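Long-range contacts in phosphoethanolamine N-methyltransferase 1 (Haemonchus contortus, PDB 4KRG), which catalyses S-adenosylmethionine-dependent N-methylation of phosphoethanolamine, probably the first methylation on the nematode route to phosphocholine: residues 161-166 and 228-233; 188-193 and 334-339. All blocks are in the same frame, centred on the assembly; numbering follows the deposited sequence.

Contact 1 (161-166 and 228-233); sequences SCSEPS and NWRQVH. With OPE (phosphoric acid mono-(2-amino-ethyl) ester), chain C.
The hydroxyl of Ser-161 takes part in two hydrogen bonds, one from an amide and one to the bound phosphoethanolamine. Gln-231 NE2 donates to Ser-161 OG over 3.0 Å. The bond is nearly straight (171°), and the oxygen lies in the amide plane. Ser-161 OG in turn donates to phosphate oxygen O2 of phosphoethanolamine, at a very short 2.5 Å. The Gln-231 side chain bends at chi2 (-68°), which brings its amide toward Ser-161 and Ser-166. Its OE1 accepts from Arg-159 and Trp-129, which fixes the amide rotation and leaves NE2 as the donor. Gln-231 NE2 also donates a hydrogen bond to a water 2.9 Å away, which probably donates to Glu-164 O.

Ser-166 completes this side of the phosphate site. Its backbone N donates to O2 of the ligand at 2.8 Å, and Ser-166 OG reaches the ligand's O1 at 2.7 Å. Tyr-133, His-176 and Tyr-186 also bind the ligand.

Strand 154-161 ends here. It pairs in parallel with strand 122-126 of the Rossmann-like methyltransferase fold and antiparallel with strand 231-240. Ser-161 and Gln-231 form a non-hydrogen-bonded pair. The pairing passes into the loop through Cys-162 N, which donates to Arg-230 O at 2.9 Å. Cys-162 SG packs on the Val-232 side chain.

Asn-228 OD1 accepts from Arg-230 N in an Asx turn. Asn-228 ND2 meanwhile reaches Ser-166 O (2.8 Å), approaching from above the carbonyl plane. The extended Arg-230 side chain puts NH1 3.0 Å from Glu-164 OE2 in a salt bridge. OE2 uses its anti lone pair, and carboxylate and guanidinium stand almost perpendicular (82°). Ser-163 CB lies over one guanidinium face, while NH2 bonds to Thr-340.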
ATOM      1  N   SER A 161       9.899   2.224  -4.093  1.00 15.20           N
ATOM      2  CA  SER A 161       9.644   1.895  -5.485  1.00 16.04           C
ATOM      3  C   SER A 161       9.464   0.393  -5.535  1.00 18.12           C
ATOM      4  O   SER A 161      10.417  -0.366  -5.318  1.00 19.18           O
ATOM      5  CB  SER A 161      10.819   2.294  -6.371  1.00 18.30           C
ATOM      6  OG  SER A 161      11.028   3.687  -6.318  1.00 18.69           O
ATOM      7  N   CYS A 162       8.243  -0.045  -5.800  1.00 16.58           N
ATOM      8  CA  CYS A 162       7.976  -1.470  -5.803  1.00 17.00           C
ATOM      9  C   CYS A 162       7.987  -2.030  -7.220  1.00 16.40           C
ATOM     10  O   CYS A 162       7.455  -1.410  -8.138  1.00 18.64           O
ATOM     11  CB  CYS A 162       6.656  -1.767  -5.083  1.00 16.91           C
ATOM     12  SG  CYS A 162       6.710  -1.376  -3.315  1.00 16.62           S
ATOM     13  N   SER A 163       8.639  -3.179  -7.385  1.00 18.03           N
ATOM     14  CA  SER A 163       8.691  -3.927  -8.648  1.00 19.42           C
ATOM     15  C   SER A 163       9.453  -3.286  -9.819  1.00 19.50           C
ATOM     16  O   SER A 163       9.966  -3.998 -10.679  1.00 22.64           O
ATOM     17  CB  SER A 163       7.294  -4.357  -9.096  1.00 18.92           C
ATOM     18  OG  SER A 163       6.762  -5.319  -8.213  1.00 21.12           O
ATOM     19  N   GLU A 164       9.521  -1.958  -9.858  1.00 19.22           N
ATOM     20  CA  GLU A 164      10.192  -1.254 -10.949  1.00 19.47           C
ATOM     21  C   GLU A 164      10.619   0.142 -10.499  1.00 19.33           C
ATOM     22  O   GLU A 164      10.113   0.654  -9.501  1.00 16.60           O
ATOM     23  CB  GLU A 164       9.249  -1.125 -12.143  1.00 20.24           C
ATOM     24  CG  GLU A 164       8.166  -0.082 -11.950  1.00 20.30           C
ATOM     25  CD  GLU A 164       7.158  -0.052 -13.079  1.00 26.98           C
ATOM     26  OE1 GLU A 164       7.117   0.955 -13.817  1.00 31.62           O
ATOM     27  OE2 GLU A 164       6.397  -1.032 -13.224  1.00 28.84           O
ATOM     28  N   PRO A 165      11.542   0.775 -11.240  1.00 21.95           N
ATOM     29  CA  PRO A 165      11.937   2.118 -10.806  1.00 20.79           C
ATOM     30  C   PRO A 165      10.775   3.098 -10.898  1.00 19.69           C
ATOM     31  O   PRO A 165       9.837   2.874 -11.661  1.00 19.37           O
ATOM     32  CB  PRO A 165      13.028   2.505 -11.812  1.00 21.27           C
ATOM     33  CG  PRO A 165      13.535   1.205 -12.347  1.00 23.09           C
ATOM     34  CD  PRO A 165      12.322   0.325 -12.407  1.00 23.96           C
ATOM     35  N   SER A 166      10.853   4.178 -10.131  1.00 19.28           N
ATOM     36  CA  SER A 166       9.811   5.195 -10.131  1.00 17.66           C
ATOM     37  C   SER A 166       9.496   5.654 -11.540  1.00 19.01           C
ATOM     38  O   SER A 166       8.339   5.875 -11.885  1.00 19.43           O
ATOM     39  CB  SER A 166      10.242   6.393  -9.296  1.00 17.06           C
ATOM     40  OG  SER A 166      11.340   7.050  -9.891  1.00 18.84           O
ATOM     41  N   ASN A 228       2.413   5.552 -12.936  1.00 20.62           N
ATOM     42  CA  ASN A 228       3.027   4.523 -12.119  1.00 16.26           C
ATOM     43  C   ASN A 228       2.274   4.345 -10.806  1.00 16.96           C
ATOM     44  O   ASN A 228       2.255   5.251  -9.967  1.00 16.88           O
ATOM     45  CB  ASN A 228       4.494   4.885 -11.864  1.00 16.41           C
ATOM     46  CG  ASN A 228       5.262   3.776 -11.182  1.00 17.62           C
ATOM     47  OD1 ASN A 228       4.729   2.691 -10.924  1.00 19.14           O
ATOM     48  ND2 ASN A 228       6.533   4.035 -10.895  1.00 18.85           N
ATOM     49  N   TRP A 229       1.657   3.176 -10.642  1.00 15.08           N
ATOM     50  CA  TRP A 229       0.882   2.835  -9.449  1.00 13.90           C
ATOM     51  C   TRP A 229       1.744   2.181  -8.379  1.00 14.37           C
ATOM     52  O   TRP A 229       1.275   1.916  -7.273  1.00 17.04           O
ATOM     53  CB  TRP A 229      -0.240   1.851  -9.820  1.00 13.70           C
ATOM     54  CG  TRP A 229      -1.503   2.480 -10.348  1.00 13.18           C
ATOM     55  CD1 TRP A 229      -2.710   2.519  -9.722  1.00 13.86           C
ATOM     56  CD2 TRP A 229      -1.676   3.151 -11.606  1.00 15.58           C
ATOM     57  NE1 TRP A 229      -3.630   3.172 -10.508  1.00 13.88           N
ATOM     58  CE2 TRP A 229      -3.025   3.574 -11.668  1.00 14.47           C
ATOM     59  CE3 TRP A 229      -0.838   3.435 -12.688  1.00 16.14           C
ATOM     60  CZ2 TRP A 229      -3.544   4.264 -12.769  1.00 13.34           C
ATOM     61  CZ3 TRP A 229      -1.354   4.125 -13.776  1.00 15.95           C
ATOM     62  CH2 TRP A 229      -2.695   4.533 -13.805  1.00 16.74           C
ATOM     63  N   ARG A 230       3.001   1.907  -8.712  1.00 13.38           N
ATOM     64  CA  ARG A 230       3.865   1.083  -7.861  1.00 15.00           C
ATOM     65  C   ARG A 230       4.818   1.874  -6.962  1.00 16.76           C
ATOM     66  O   ARG A 230       5.756   1.312  -6.398  1.00 19.58           O
ATOM     67  CB  ARG A 230       4.647   0.070  -8.704  1.00 16.07           C
ATOM     68  CG  ARG A 230       3.784  -1.039  -9.296  1.00 15.23           C
ATOM     69  CD  ARG A 230       4.523  -1.788 -10.393  1.00 17.88           C
ATOM     70  NE  ARG A 230       3.979  -3.128 -10.610  1.00 19.16           N
ATOM     71  CZ  ARG A 230       4.469  -4.004 -11.477  1.00 20.70           C
ATOM     72  NH1 ARG A 230       5.513  -3.685 -12.233  1.00 20.03           N
ATOM     73  NH2 ARG A 230       3.912  -5.203 -11.590  1.00 20.94           N
ATOM     74  N   GLN A 231       4.580   3.176  -6.845  1.00 14.32           N
ATOM     75  CA  GLN A 231       5.204   3.973  -5.799  1.00 14.99           C
ATOM     76  C   GLN A 231       4.310   3.827  -4.588  1.00 14.85           C
ATOM     77  O   GLN A 231       3.287   4.505  -4.472  1.00 13.61           O
ATOM     78  CB  GLN A 231       5.289   5.431  -6.219  1.00 15.64           C
ATOM     79  CG  GLN A 231       6.271   5.655  -7.346  1.00 16.74           C
ATOM     80  CD  GLN A 231       7.689   5.409  -6.904  1.00 17.23           C
ATOM     81  OE1 GLN A 231       8.216   6.139  -6.068  1.00 16.25           O
ATOM     82  NE2 GLN A 231       8.311   4.362  -7.442  1.00 15.51           N
ATOM     83  N   VAL A 232       4.683   2.920  -3.695  1.00 12.28           N
ATOM     84  CA  VAL A 232       3.774   2.488  -2.650  1.00 10.22           C
ATOM     85  C   VAL A 232       4.282   2.920  -1.286  1.00 12.36           C
ATOM     86  O   VAL A 232       5.474   2.816  -0.984  1.00 11.17           O
ATOM     87  CB  VAL A 232       3.545   0.955  -2.692  1.00 14.22           C
ATOM     88  CG1 VAL A 232       2.433   0.548  -1.728  1.00 11.82           C
ATOM     89  CG2 VAL A 232       3.193   0.495  -4.115  1.00 13.49           C
ATOM     90  N   HIS A 233       3.372   3.435  -0.467  1.00 11.37           N
ATOM     91  CA  HIS A 233       3.728   3.817   0.893  1.00 10.60           C
ATOM     92  C   HIS A 233       2.735   3.311   1.933  1.00 13.90           C
ATOM     93  O   HIS A 233       1.600   2.943   1.608  1.00 12.51           O
ATOM     94  CB  HIS A 233       4.016   5.322   1.025  1.00 11.16           C
ATOM     95  CG  HIS A 233       2.817   6.211   0.868  1.00 12.30           C
ATOM     96  ND1 HIS A 233       2.628   7.329   1.658  1.00 12.30           N
ATOM     97  CD2 HIS A 233       1.788   6.190  -0.004  1.00 12.73           C
ATOM     98  CE1 HIS A 233       1.522   7.946   1.285  1.00 13.58           C
ATOM     99  NE2 HIS A 233       0.988   7.270   0.278  1.00 15.39           N
TER
HETATM  100  CA  OPE C 501      13.787   6.990  -7.038  1.00 18.21           C
HETATM  101  CB  OPE C 501      14.537   7.978  -6.206  1.00 18.50           C
HETATM  102  O1  OPE C 501      13.683   5.743  -9.626  1.00 18.23           O
HETATM  103  O2  OPE C 501      12.726   4.154  -8.024  1.00 15.87           O
HETATM  104  O3  OPE C 501      15.098   3.873  -8.737  1.00 18.83           O
HETATM  105  O4  OPE C 501      14.435   5.793  -7.267  1.00 19.01           O
HETATM  106  N   OPE C 501      15.068   7.513  -4.952  1.00 19.32           N
HETATM  107  P   OPE C 501      13.991   4.860  -8.439  1.00 19.18           P
HETATM  108  O   HOH W   1       7.809   1.798  -8.643  1.00 17.62           O

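Contact 2 (188-193 and 334-339); sequences FSSLYI and LYRTSL
Two helical segments run roughly antiparallel, with 147° between their directions. The axes of 189-193 and 334-339 approach to 9.4 Å. The backbones are closest at Ser-190 and Arg-336, whose CA atoms are 5.9 Å apart. The small side chains of Ser-189 and Ser-190 meet Arg-336 here, consistent with the close backbones. Arg-336 CB lies 3.9 Å from Ser-189 OG and also rests near Ser-190 OG.

Phe-188, just ahead of its helix, makes the main side-chain contact, a cation-pi interaction. The CZ atom of Arg-336 sits 4.0 Å from the centroid of the Phe-188 ring, over one face. Arg-336 NH2 comes nearest, 3.1 Å from Phe-188 CE1, offset toward the ring's rim. Guanidinium and ring are not stacked flat: their planes differ by 41°. In Arg-336, CG is anti to the backbone N (chi1 -180°), and bends at chi2 and chi3 then turn the guanidinium over the phenyl ring. A salt bridge from NH2 to Asp-268 offers a balancing charge and probably helps hold the group in place.

Further along, Ile-193 CD1 touches Tyr-335 CE2 at 3.7 Å, the two side chains crossing at about a right angle. Tyr-335 OH is bonded to Ser-216. Leu-339 CD1 packs 3.8 Å from Ser-189 OG. A sodium ion lies about 3 Å from the nearest atom of the Ser-189 side chain.

Helix 249-271 flanks the pair, with Gln-264 touching both Phe-188 and Arg-336 and bonding to Ser-190 OG. Strand 231-240 provides another packing surface: its Val-232 meets Ser-189, Tyr-335 and Leu-339, so helix 189-198 and helix 332-345 come together beside that strand.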
ATOM      1  N   PHE A 188       8.381  -6.535  -4.488  1.00 18.65           N
ATOM      2  CA  PHE A 188       6.932  -6.499  -4.638  1.00 15.57           C
ATOM      3  C   PHE A 188       6.313  -5.815  -3.426  1.00 17.82           C
ATOM      4  O   PHE A 188       6.747  -6.043  -2.299  1.00 18.41           O
ATOM      5  CB  PHE A 188       6.368  -7.914  -4.723  1.00 16.50           C
ATOM      6  CG  PHE A 188       7.019  -8.771  -5.762  1.00 19.61           C
ATOM      7  CD1 PHE A 188       7.431  -8.236  -6.973  1.00 21.18           C
ATOM      8  CD2 PHE A 188       7.206 -10.120  -5.529  1.00 21.86           C
ATOM      9  CE1 PHE A 188       8.026  -9.039  -7.933  1.00 23.97           C
ATOM     10  CE2 PHE A 188       7.794 -10.930  -6.481  1.00 23.86           C
ATOM     11  CZ  PHE A 188       8.206 -10.388  -7.685  1.00 24.47           C
ATOM     12  N   SER A 189       5.293  -4.991  -3.664  1.00 16.47           N
ATOM     13  CA  SER A 189       4.592  -4.271  -2.598  1.00 16.01           C
ATOM     14  C   SER A 189       4.079  -5.204  -1.515  1.00 15.95           C
ATOM     15  O   SER A 189       4.082  -4.862  -0.335  1.00 17.13           O
ATOM     16  CB  SER A 189       3.413  -3.495  -3.174  1.00 14.51           C
ATOM     17  OG  SER A 189       2.632  -4.331  -4.006  1.00 17.71           O
ATOM     18  N   SER A 190       3.634  -6.387  -1.926  1.00 17.13           N
ATOM     19  CA  SER A 190       3.069  -7.364  -0.999  1.00 17.33           C
ATOM     20  C   SER A 190       4.080  -7.831   0.053  1.00 16.51           C
ATOM     21  O   SER A 190       3.706  -8.169   1.178  1.00 20.14           O
ATOM     22  CB  SER A 190       2.517  -8.555  -1.773  1.00 18.05           C
ATOM     23  OG  SER A 190       3.493  -9.061  -2.658  1.00 22.33           O
ATOM     24  N   LEU A 191       5.357  -7.841  -0.312  1.00 15.61           N
ATOM     25  CA  LEU A 191       6.410  -8.310   0.585  1.00 18.69           C
ATOM     26  C   LEU A 191       6.645  -7.346   1.738  1.00 18.79           C
ATOM     27  O   LEU A 191       6.940  -7.752   2.867  1.00 18.08           O
ATOM     28  CB  LEU A 191       7.710  -8.511  -0.187  1.00 19.71           C
ATOM     29  CG  LEU A 191       7.606  -9.504  -1.341  1.00 19.62           C
ATOM     30  CD1 LEU A 191       8.967  -9.758  -1.956  1.00 19.85           C
ATOM     31  CD2 LEU A 191       6.999 -10.797  -0.854  1.00 21.95           C
ATOM     32  N   TYR A 192       6.544  -6.058   1.447  1.00 17.59           N
ATOM     33  CA  TYR A 192       6.697  -5.069   2.490  1.00 16.01           C
ATOM     34  C   TYR A 192       5.542  -5.199   3.476  1.00 17.19           C
ATOM     35  O   TYR A 192       5.762  -5.286   4.676  1.00 20.28           O
ATOM     36  CB  TYR A 192       6.773  -3.675   1.887  1.00 14.06           C
ATOM     37  CG  TYR A 192       8.077  -3.380   1.176  1.00 14.82           C
ATOM     38  CD1 TYR A 192       9.284  -3.400   1.868  1.00 16.30           C
ATOM     39  CD2 TYR A 192       8.100  -3.044  -0.172  1.00 16.88           C
ATOM     40  CE1 TYR A 192      10.477  -3.108   1.232  1.00 16.36           C
ATOM     41  CE2 TYR A 192       9.289  -2.742  -0.813  1.00 15.61           C
ATOM     42  CZ  TYR A 192      10.470  -2.779  -0.103  1.00 17.94           C
ATOM     43  OH  TYR A 192      11.653  -2.496  -0.733  1.00 21.36           O
ATOM     44  N   ILE A 193       4.315  -5.252   2.966  1.00 16.53           N
ATOM     45  CA  ILE A 193       3.137  -5.369   3.829  1.00 14.74           C
ATOM     46  C   ILE A 193       3.216  -6.618   4.709  1.00 15.65           C
ATOM     47  O   ILE A 193       3.024  -6.543   5.919  1.00 17.19           O
ATOM     48  CB  ILE A 193       1.821  -5.404   3.021  1.00 14.88           C
ATOM     49  CG1 ILE A 193       1.693  -4.161   2.138  1.00 12.42           C
ATOM     50  CG2 ILE A 193       0.629  -5.515   3.956  1.00 14.80           C
ATOM     51  CD1 ILE A 193       0.662  -4.314   1.025  1.00 12.56           C
ATOM     52  N   LEU A 334      -2.946 -10.457  -3.854  1.00 16.17           N
ATOM     53  CA  LEU A 334      -3.947 -10.149  -4.865  1.00 17.25           C
ATOM     54  C   LEU A 334      -3.974  -8.641  -5.114  1.00 15.94           C
ATOM     55  O   LEU A 334      -4.192  -8.185  -6.231  1.00 17.19           O
ATOM     56  CB  LEU A 334      -5.310 -10.709  -4.445  1.00 16.01           C
ATOM     57  CG  LEU A 334      -5.211 -12.181  -4.011  1.00 20.06           C
ATOM     58  CD1 LEU A 334      -6.540 -12.760  -3.589  1.00 21.89           C
ATOM     59  CD2 LEU A 334      -4.610 -13.029  -5.098  1.00 21.97           C
ATOM     60  N   TYR A 335      -3.700  -7.874  -4.068  1.00 17.11           N
ATOM     61  CA  TYR A 335      -3.522  -6.432  -4.201  1.00 15.99           C
ATOM     62  C   TYR A 335      -2.359  -6.119  -5.140  1.00 12.37           C
ATOM     63  O   TYR A 335      -2.476  -5.252  -6.009  1.00 13.10           O
ATOM     64  CB  TYR A 335      -3.321  -5.809  -2.818  1.00 16.26           C
ATOM     65  CG  TYR A 335      -2.681  -4.432  -2.758  1.00 13.38           C
ATOM     66  CD1 TYR A 335      -3.390  -3.289  -3.107  1.00 14.12           C
ATOM     67  CD2 TYR A 335      -1.392  -4.277  -2.273  1.00 15.01           C
ATOM     68  CE1 TYR A 335      -2.804  -2.030  -3.015  1.00 14.65           C
ATOM     69  CE2 TYR A 335      -0.800  -3.030  -2.168  1.00 11.70           C
ATOM     70  CZ  TYR A 335      -1.507  -1.913  -2.542  1.00 13.34           C
ATOM     71  OH  TYR A 335      -0.909  -0.680  -2.428  1.00 12.69           O
ATOM     72  N   ARG A 336      -1.245  -6.827  -4.975  1.00 14.10           N
ATOM     73  CA  ARG A 336      -0.105  -6.658  -5.868  1.00 12.89           C
ATOM     74  C   ARG A 336      -0.541  -6.869  -7.334  1.00 12.98           C
ATOM     75  O   ARG A 336      -0.207  -6.067  -8.207  1.00 12.78           O
ATOM     76  CB  ARG A 336       1.046  -7.599  -5.452  1.00 14.20           C
ATOM     77  CG  ARG A 336       2.353  -7.553  -6.290  1.00 13.73           C
ATOM     78  CD  ARG A 336       2.172  -8.115  -7.706  1.00 13.99           C
ATOM     79  NE  ARG A 336       3.235  -8.968  -8.221  1.00 18.99           N
ATOM     80  CZ  ARG A 336       4.351  -8.521  -8.783  1.00 18.46           C
ATOM     81  NH1 ARG A 336       4.592  -7.218  -8.861  1.00 18.65           N
ATOM     82  NH2 ARG A 336       5.236  -9.384  -9.246  1.00 20.42           N
ATOM     83  N   THR A 337      -1.271  -7.947  -7.613  1.00 14.13           N
ATOM     84  CA  THR A 337      -1.704  -8.213  -8.991  1.00 15.98           C
ATOM     85  C   THR A 337      -2.625  -7.123  -9.528  1.00 15.40           C
ATOM     86  O   THR A 337      -2.690  -6.897 -10.733  1.00 16.62           O
ATOM     87  CB  THR A 337      -2.390  -9.584  -9.154  1.00 17.17           C
ATOM     88  OG1 THR A 337      -3.688  -9.551  -8.552  1.00 16.42           O
ATOM     89  CG2 THR A 337      -1.555 -10.673  -8.520  1.00 18.79           C
ATOM     90  N   SER A 338      -3.343  -6.448  -8.640  1.00 15.36           N
ATOM     91  CA  SER A 338      -4.159  -5.315  -9.071  1.00 15.80           C
ATOM     92  C   SER A 338      -3.278  -4.132  -9.453  1.00 13.23           C
ATOM     93  O   SER A 338      -3.593  -3.397 -10.389  1.00 13.85           O
ATOM     94  CB  SER A 338      -5.168  -4.909  -8.000  1.00 15.87           C
ATOM     95  OG  SER A 338      -6.218  -5.854  -7.919  1.00 16.73           O
ATOM     96  N   LEU A 339      -2.177  -3.942  -8.730  1.00 13.14           N
ATOM     97  CA  LEU A 339      -1.208  -2.904  -9.100  1.00 12.04           C
ATOM     98  C   LEU A 339      -0.553  -3.218 -10.446  1.00 16.41           C
ATOM     99  O   LEU A 339      -0.319  -2.329 -11.261  1.00 15.55           O
ATOM    100  CB  LEU A 339      -0.140  -2.703  -8.013  1.00 15.62           C
ATOM    101  CG  LEU A 339      -0.595  -2.053  -6.702  1.00 13.68           C
ATOM    102  CD1 LEU A 339       0.599  -1.681  -5.830  1.00 12.62           C
ATOM    103  CD2 LEU A 339      -1.437  -0.833  -6.983  1.00 13.84           C
TER

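Overall arrangement
From the N terminus, the chain first builds the parallel strands of the methyltransferase domain and reaches 161-166. It then passes through 188-193 and strand 208-218 before 228-233 returns to close contact 1. Contact 2 closes later, at 334-339, so the two loops cross. Contact 1 joins the end of strand 154-161 to the start of strand 231-240. Contact 2 links helix 189-198 to helix 332-345, in the later half of this di-domain protein. The contacts touch: Ser-163 packs on Phe-188 and bonds weakly to Arg-336. Arg-230 and Arg-336 are close like charges.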